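Local coordinates for lipoprotein (Clostridium difficile, PDB 4OTE) that probably binds methionine outside the cell membrane, as the substrate-binding lipoprotein of an ABC-type transporter, at residues K117-L122 against G126-P131; V137-I142 against F151-I156. All coordinates share one frame; numbering follows the deposited sequence.

Contact 1 of 2, residues K117-L122 against G126-P131; sequences KNLRYL and GLLTLP. With ACT (acetate ion), chain S.
Arg120 NH2 donates to the backbone oxygen of Pro131, NH2 to O 2.9 Å, in a nearly straight bond (172° at the hydrogen). The oxygen sits at the edge of the guanidinium, within 5° of its plane, and the N-H meets it almost head-on. The arginine chain, bent at its second torsion (chi2 -127°), swings its end round to the loop although its CB points away. Glu123 links the same arginine to the loop: OE1 makes a salt bridge to Arg120 NH1, and OE2 accepts the backbone N-H of Leu130. Leu130 CD1 lies over one face of the guanidinium, while its CB is 3.6 Å from Arg120 NH1. Further along, helix 112-124 ends in a Schellman motif. Gly126, with positive phi, is its C' residue, and Leu127 N bonds back to Leu122 O at 3.0 Å. The chain can thus turn and run back beside the helix it has just left. Two leucine methyls rest against the carbonyl oxygen of Leu119: CD1 of Leu128 at 3.5 Å from Leu119 O, and CD1 of Leu130 at 3.7 Å from the same atom. Leu128 CG stands against Leu122 CB, 4.3 Å apart. At the other end of the helical segment Lys117 NZ lies near an acetate, probably from the crystallisation liquor, but any bond to it is weak and doubtful; the acetate also bonds His61 of the selenomethionine pocket.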
# COMPACT_ATOMS: atom_id res chain seq x y z
N LYS A 117 11.77 3.71 -4.53
CA LYS A 117 10.76 4.76 -4.49
C LYS A 117 10.93 5.66 -3.25
O LYS A 117 10.79 6.88 -3.34
CB LYS A 117 9.38 4.13 -4.52
CG LYS A 117 8.24 5.12 -4.66
CD LYS A 117 6.99 4.46 -5.22
CE LYS A 117 6.57 3.23 -4.42
NZ LYS A 117 5.39 2.57 -5.04
N ASN A 118 11.23 5.04 -2.11
CA ASN A 118 11.49 5.78 -0.88
C ASN A 118 12.72 6.69 -0.98
O ASN A 118 12.70 7.81 -0.47
CB ASN A 118 11.65 4.82 0.30
CG ASN A 118 10.32 4.26 0.78
OD1 ASN A 118 9.25 4.76 0.44
ND2 ASN A 118 10.38 3.21 1.58
N LEU A 119 13.78 6.20 -1.62
CA LEU A 119 14.99 6.99 -1.81
C LEU A 119 14.73 8.20 -2.70
O LEU A 119 15.27 9.28 -2.45
CB LEU A 119 16.12 6.15 -2.39
CG LEU A 119 16.68 5.05 -1.47
CD1 LEU A 119 17.63 4.15 -2.24
CD2 LEU A 119 17.39 5.65 -0.25
N ARG A 120 13.90 8.02 -3.72
CA ARG A 120 13.53 9.13 -4.61
C ARG A 120 12.64 10.16 -3.91
O ARG A 120 12.71 11.35 -4.24
CB ARG A 120 12.86 8.62 -5.89
CG ARG A 120 13.81 7.83 -6.78
CD ARG A 120 13.83 8.37 -8.21
NE ARG A 120 14.88 7.74 -9.02
CZ ARG A 120 16.05 8.29 -9.34
NH1 ARG A 120 16.39 9.51 -8.94
NH2 ARG A 120 16.91 7.60 -10.09
N TYR A 121 11.81 9.72 -2.96
CA TYR A 121 11.05 10.67 -2.15
C TYR A 121 12.02 11.54 -1.35
O TYR A 121 11.89 12.76 -1.34
CB TYR A 121 10.08 9.96 -1.18
CG TYR A 121 8.92 9.22 -1.83
CD1 TYR A 121 8.25 9.73 -2.94
CD2 TYR A 121 8.46 8.02 -1.29
CE1 TYR A 121 7.19 9.05 -3.52
CE2 TYR A 121 7.40 7.33 -1.85
CZ TYR A 121 6.76 7.85 -2.97
OH TYR A 121 5.70 7.16 -3.52
N LEU A 122 13.00 10.90 -0.71
CA LEU A 122 14.01 11.62 0.06
C LEU A 122 14.84 12.57 -0.81
O LEU A 122 15.25 13.64 -0.34
CB LEU A 122 14.92 10.64 0.81
CG LEU A 122 14.24 9.81 1.91
CD1 LEU A 122 15.20 8.77 2.46
CD2 LEU A 122 13.71 10.69 3.02
N GLY A 126 15.22 17.08 -1.01
CA GLY A 126 16.57 17.64 -0.91
C GLY A 126 17.51 16.97 0.07
O GLY A 126 18.58 17.50 0.34
N LEU A 127 17.13 15.80 0.58
CA LEU A 127 17.96 15.10 1.57
C LEU A 127 19.15 14.35 0.96
O LEU A 127 20.12 14.07 1.65
CB LEU A 127 17.11 14.14 2.41
CG LEU A 127 16.88 14.58 3.86
CD1 LEU A 127 15.40 14.56 4.21
CD2 LEU A 127 17.68 13.70 4.82
N LEU A 128 19.06 14.01 -0.33
CA LEU A 128 20.15 13.33 -1.03
C LEU A 128 19.99 13.44 -2.54
O LEU A 128 18.98 13.94 -3.02
CB LEU A 128 20.24 11.86 -0.59
CG LEU A 128 18.94 11.04 -0.54
CD1 LEU A 128 18.41 10.74 -1.93
CD2 LEU A 128 19.15 9.75 0.23
N THR A 129 20.99 12.99 -3.29
CA THR A 129 20.93 12.99 -4.75
C THR A 129 21.23 11.60 -5.31
O THR A 129 22.05 10.86 -4.76
CB THR A 129 21.90 14.01 -5.38
OG1 THR A 129 23.25 13.66 -5.05
CG2 THR A 129 21.60 15.42 -4.88
N LEU A 130 20.55 11.26 -6.41
CA LEU A 130 20.67 9.95 -7.05
C LEU A 130 21.01 10.14 -8.53
O LEU A 130 20.87 11.24 -9.06
CB LEU A 130 19.36 9.19 -6.91
CG LEU A 130 18.95 8.81 -5.48
CD1 LEU A 130 17.45 8.60 -5.37
CD2 LEU A 130 19.71 7.56 -5.03
N PRO A 131 21.47 9.06 -9.20
CA PRO A 131 21.70 9.16 -10.65
C PRO A 131 20.41 9.36 -11.43
O PRO A 131 19.35 8.90 -11.01
CB PRO A 131 22.36 7.82 -11.00
CG PRO A 131 22.01 6.90 -9.87
CD PRO A 131 21.95 7.78 -8.66
C ACT S . 3.35 2.41 -2.09
O ACT S . 3.39 2.75 -0.89
OXT ACT S . 3.48 1.23 -2.48
CH3 ACT S . 3.12 3.47 -3.12

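Contact 2 of 2, residues V137-I142 against F151-I156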
# COMPACT_ATOMS: atom_id res chain seq x y z
N VAL A 137 16.91 2.33 -7.85
CA VAL A 137 18.07 2.80 -7.09
C VAL A 137 18.11 2.15 -5.71
O VAL A 137 17.08 1.74 -5.18
CB VAL A 137 18.10 4.34 -6.95
CG1 VAL A 137 18.25 4.99 -8.32
CG2 VAL A 137 16.85 4.86 -6.24
N SER A 138 19.31 2.05 -5.16
CA SER A 138 19.53 1.51 -3.82
C SER A 138 20.46 2.46 -3.06
O SER A 138 21.04 3.37 -3.66
CB SER A 138 20.15 0.11 -3.93
OG SER A 138 21.50 0.18 -4.38
N PRO A 139 20.61 2.26 -1.73
CA PRO A 139 21.52 3.12 -0.94
C PRO A 139 22.97 3.16 -1.46
O PRO A 139 23.69 4.12 -1.19
CB PRO A 139 21.46 2.49 0.45
CG PRO A 139 20.14 1.81 0.51
CD PRO A 139 19.87 1.32 -0.88
N LYS A 140 23.39 2.11 -2.18
CA LYS A 140 24.69 2.09 -2.84
C LYS A 140 24.83 3.17 -3.92
O LYS A 140 25.95 3.60 -4.23
CB LYS A 140 24.94 0.71 -3.47
N ASP A 141 23.71 3.62 -4.48
CA ASP A 141 23.70 4.56 -5.61
C ASP A 141 23.58 6.03 -5.20
O ASP A 141 23.48 6.90 -6.06
CB ASP A 141 22.56 4.20 -6.56
CG ASP A 141 22.55 2.74 -6.94
OD1 ASP A 141 23.64 2.20 -7.24
OD2 ASP A 141 21.47 2.12 -6.94
N ILE A 142 23.60 6.31 -3.90
CA ILE A 142 23.48 7.68 -3.41
C ILE A 142 24.73 8.47 -3.76
O ILE A 142 25.84 8.13 -3.34
CB ILE A 142 23.24 7.73 -1.88
CG1 ILE A 142 21.85 7.16 -1.56
CG2 ILE A 142 23.37 9.15 -1.36
CD1 ILE A 142 21.64 6.85 -0.09
N PHE A 151 20.84 3.84 6.16
CA PHE A 151 19.59 3.17 5.82
C PHE A 151 19.57 1.74 6.34
O PHE A 151 20.50 0.97 6.09
CB PHE A 151 19.38 3.20 4.31
CG PHE A 151 19.21 4.59 3.77
CD1 PHE A 151 17.95 5.15 3.66
CD2 PHE A 151 20.31 5.34 3.39
CE1 PHE A 151 17.78 6.43 3.18
CE2 PHE A 151 20.15 6.63 2.91
CZ PHE A 151 18.89 7.18 2.80
N LYS A 152 18.51 1.39 7.06
CA LYS A 152 18.35 0.06 7.62
C LYS A 152 17.30 -0.69 6.81
O LYS A 152 16.11 -0.40 6.91
CB LYS A 152 17.93 0.17 9.09
CG LYS A 152 17.96 -1.13 9.86
CD LYS A 152 17.77 -0.87 11.35
CE LYS A 152 17.88 -2.14 12.17
NZ LYS A 152 17.73 -1.87 13.62
N GLU A 153 17.75 -1.63 5.98
CA GLU A 153 16.86 -2.39 5.11
C GLU A 153 16.27 -3.58 5.86
O GLU A 153 17.01 -4.45 6.32
CB GLU A 153 17.59 -2.85 3.84
CG GLU A 153 17.92 -1.71 2.89
CD GLU A 153 18.93 -2.08 1.81
OE1 GLU A 153 19.88 -2.84 2.10
OE2 GLU A 153 18.79 -1.59 0.67
N LEU A 154 14.94 -3.60 6.00
CA LEU A 154 14.24 -4.60 6.80
C LEU A 154 13.08 -5.23 6.05
O LEU A 154 12.61 -4.69 5.04
CB LEU A 154 13.70 -3.96 8.08
CG LEU A 154 14.72 -3.39 9.07
CD1 LEU A 154 14.03 -2.51 10.11
CD2 LEU A 154 15.50 -4.52 9.73
N ASP A 155 12.61 -6.37 6.56
CA ASP A 155 11.34 -6.96 6.13
C ASP A 155 10.25 -5.98 6.54
O ASP A 155 10.27 -5.46 7.65
CB ASP A 155 11.12 -8.32 6.79
CG ASP A 155 9.92 -9.08 6.21
OD1 ASP A 155 8.93 -8.46 5.78
OD2 ASP A 155 9.99 -10.33 6.19
N ILE A 156 9.31 -5.74 5.63
CA ILE A 156 8.23 -4.77 5.85
C ILE A 156 7.50 -4.97 7.19
O ILE A 156 7.10 -4.01 7.82
CB ILE A 156 7.22 -4.78 4.68
CG1 ILE A 156 6.23 -3.62 4.81
CG2 ILE A 156 6.48 -6.11 4.59
CD1 ILE A 156 5.46 -3.35 3.54
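Pro139 and Ile142 meet Phe151, and these apolar contacts carry most of the interface. CD1 of Ile142 comes in obliquely to the ring, centred on one corner: it is 3.4 Å from Phe151 CE2, a tight approach, with CD2 and CZ of the ring a little farther off. Ile142 reaches that corner because its CG1 is anti to the carbonyl carbon (chi1 -68°) and the branch then runs straight on to CD1, against a ring that comes from the opposite direction. Pro139 meets the base of the phenylalanine, its CG 4.1 Å from Phe151 CB. The ring is also touched by Leu119 and Leu122 of helix 112-124 and by Leu128, so Pro139 and Ile142 join an apolar cluster built from the helix and the loop that follows it.

A second kind of contact sets charge against hydrocarbon. Glu153, two residues on along the strand, holds its chain extended beyond CG, and its OE2 approaches Pro139 CD to 3.5 Å, where the pyrrolidine ring offers the carboxylate carbon-bound hydrogens.

Hydrogen bonds keep the loop in shape within itself. Asp141 OD2 accepts two from Ser138: the backbone N at 2.8 Å on the anti side, and OG at 3.2 Å from above the carboxylate plane, both displaced to the same side of that plane. Asp141 N returns the bond to Ser138 O, closing the 3-10 turn 139-141 that presents Pro139.

Strand 150-154 lies at the border of a five-stranded mixed sheet and completes a beta-alpha-beta crossover from strand 105-109 through helix 112-124, an element consistent with the type II periplasmic binding protein fold.

From the N terminus, helix 112-124 comes first, and contact 1 closes the short turn at its end, laying 126-131 back alongside it. Contact 2 opens only afterwards, closing the next loop by bringing 137-142 up to strand 150-154; the two follow in series, neither nested nor crossed. Their centres are about 11 Å apart, and they touch. Leu119 bridges them, its CD1 3.4 Å from Ser138 C, while Pro131 packs against the backbone of Asp141 and Arg120 against Val137. Between them the contacts fasten the long connection after the helix both to that helix and to the border strand of the five-stranded sheet.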